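PDB 5EC6: HpuA, which probably serves as an outer-membrane lipoprotein receptor that binds haemoglobin so that iron can be acquired from it. Local coordinates for residues A[89-94]-A[124-129]. Sequence-based numbering, arbitrary orientation.
Sequences LIMPSS and TSTGMN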
loop_
_atom_site.group_PDB
_atom_site.type_symbol
_atom_site.label_atom_id
_atom_site.label_comp_id
_atom_site.label_asym_id
_atom_site.label_seq_id
_atom_site.Cartn_x
_atom_site.Cartn_y
_atom_site.Cartn_z
ATOM N N LEU A 89 0.575 9.759 6.930
ATOM C CA LEU A 89 0.622 9.355 8.317
ATOM C C LEU A 89 1.677 10.181 9.053
ATOM O O LEU A 89 2.678 10.598 8.483
ATOM C CB LEU A 89 0.995 7.872 8.412
ATOM C CG LEU A 89 0.005 6.913 7.764
ATOM C CD1 LEU A 89 0.544 5.484 7.910
ATOM C CD2 LEU A 89 -1.374 7.020 8.360
ATOM N N ILE A 90 1.445 10.381 10.326
ATOM C CA ILE A 90 2.476 10.863 11.238
ATOM C C ILE A 90 3.658 9.897 11.262
ATOM O O ILE A 90 3.498 8.699 11.508
ATOM C CB ILE A 90 1.935 11.016 12.669
ATOM C CG1 ILE A 90 0.699 11.931 12.713
ATOM C CG2 ILE A 90 3.046 11.562 13.595
ATOM C CD1 ILE A 90 -0.105 11.817 14.003
ATOM N N MET A 91 4.846 10.446 11.077
ATOM C CA MET A 91 6.095 9.675 11.233
ATOM C C MET A 91 6.374 9.301 12.699
ATOM O O MET A 91 6.122 10.106 13.597
ATOM C CB MET A 91 7.242 10.527 10.758
ATOM C CG MET A 91 7.002 11.195 9.417
ATOM S SD MET A 91 7.622 10.106 8.139
ATOM C CE MET A 91 9.349 10.445 8.426
ATOM N N PRO A 92 6.937 8.109 12.960
ATOM C CA PRO A 92 7.402 7.876 14.329
ATOM C C PRO A 92 8.513 8.845 14.733
ATOM O O PRO A 92 9.269 9.297 13.875
ATOM C CB PRO A 92 7.950 6.444 14.267
ATOM C CG PRO A 92 8.307 6.246 12.858
ATOM C CD PRO A 92 7.270 6.981 12.071
ATOM N N SER A 93 8.594 9.156 16.021
ATOM C CA SER A 93 9.764 9.851 16.591
ATOM C C SER A 93 11.096 9.155 16.261
ATOM O O SER A 93 11.190 7.922 16.304
ATOM C CB SER A 93 9.625 9.989 18.113
ATOM O OG SER A 93 10.879 10.283 18.715
ATOM N N SER A 94 12.106 9.978 15.961
ATOM C CA SER A 94 13.497 9.550 15.747
ATOM C C SER A 94 14.420 9.703 16.972
ATOM O O SER A 94 15.645 9.658 16.824
ATOM C CB SER A 94 14.115 10.366 14.603
ATOM O OG SER A 94 13.390 10.222 13.403
ATOM N N THR A 124 13.488 9.152 5.868
ATOM C CA THR A 124 14.609 8.286 6.183
ATOM C C THR A 124 14.779 8.221 7.699
ATOM O O THR A 124 14.250 9.065 8.435
ATOM C CB THR A 124 15.911 8.807 5.532
ATOM O OG1 THR A 124 15.694 10.114 4.979
ATOM C CG2 THR A 124 16.365 7.879 4.427
ATOM N N SER A 125 15.506 7.196 8.146
ATOM C CA SER A 125 15.661 6.854 9.568
ATOM C C SER A 125 14.362 6.868 10.395
ATOM O O SER A 125 14.415 7.020 11.616
ATOM C CB SER A 125 16.725 7.758 10.220
ATOM O OG SER A 125 16.192 9.006 10.643
ATOM N N THR A 126 13.212 6.667 9.746
ATOM C CA THR A 126 12.040 6.126 10.444
ATOM C C THR A 126 12.285 4.661 10.786
ATOM O O THR A 126 11.613 4.123 11.662
ATOM C CB THR A 126 10.713 6.275 9.647
ATOM O OG1 THR A 126 10.734 5.470 8.459
ATOM C CG2 THR A 126 10.484 7.709 9.261
ATOM N N GLY A 127 13.243 4.022 10.101
ATOM C CA GLY A 127 13.239 2.572 9.952
ATOM C C GLY A 127 11.873 2.121 9.454
ATOM O O GLY A 127 11.311 2.715 8.523
ATOM N N MET A 128 11.321 1.104 10.110
ATOM C CA MET A 128 9.922 0.729 9.925
ATOM C C MET A 128 9.673 0.384 8.482
ATOM O O MET A 128 9.206 1.185 7.665
ATOM C CB MET A 128 8.975 1.808 10.382
ATOM C CG MET A 128 9.090 2.028 11.897
ATOM S SD MET A 128 7.536 2.410 12.706
ATOM C CE MET A 128 6.810 3.447 11.486
ATOM N N ASN A 129 10.020 -0.846 8.217
ATOM C CA ASN A 129 10.138 -1.317 6.902
ATOM C C ASN A 129 8.803 -1.377 6.157
ATOM O O ASN A 129 8.839 -1.260 4.952
ATOM C CB ASN A 129 10.777 -2.676 6.914
ATOM C CG ASN A 129 12.255 -2.628 7.263
ATOM O OD1 ASN A 129 12.919 -1.579 7.193
ATOM N ND2 ASN A 129 12.776 -3.777 7.649
#
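Pro92 and Met128 make the tight spot where loop 89-94 meets loop 124-129. The two side chains reach toward each other end to end, and the methyl of Met128 settles against the proline ring, with CE 3.5 Å from Pro92 CG, closer than carbons usually sit, and 3.6 Å from Pro92 CD. The thioether sulfur lies just behind, Met128 SD being 3.9 Å from Pro92 CG. Bends at chi2 (-144°) and chi3 (-39°) turn the Met128 chain so that its methyl, and not only the sulfur, meets the ring.

Thr126 adds a second apolar touch to the same ring, its CB 4.0 Å from Pro92 CG; all three residues are buried. The Met91 side chain crosses that of Thr126 at about a right angle, with Met91 SD 3.9 Å from Thr126 CG2; the still closer approach of Met91 CE is doubtful. The threonine hydroxyl serves its own loop: OG1 donates mainly to Gly127 O over 2.8 Å, from above the carbonyl plane, with Gln123 O at most a weak, competing acceptor. Chi1 of 66° tucks OG1 in over its own backbone, where it can reach Gly127 O.

At Ser94 and Ser125 the fit slackens and both residues are exposed to solvent. Ser94 OG stays 3.8 Å from Ser125 O, too long for a bond, while Ser125 OG turns back to Thr124 O at 2.9 Å. Arg99 spans both parts: its NH2 hydrogen-bonds Ser125 O and it touches Ser94 on the open side, but also Pro92 and Met128. Loop 124-129, part of the connection between antiparallel neighbours 115-118 and 136-142, thus packs against the loop running into strand 99-100, within the beta-rich, barrel-containing HpuA fold.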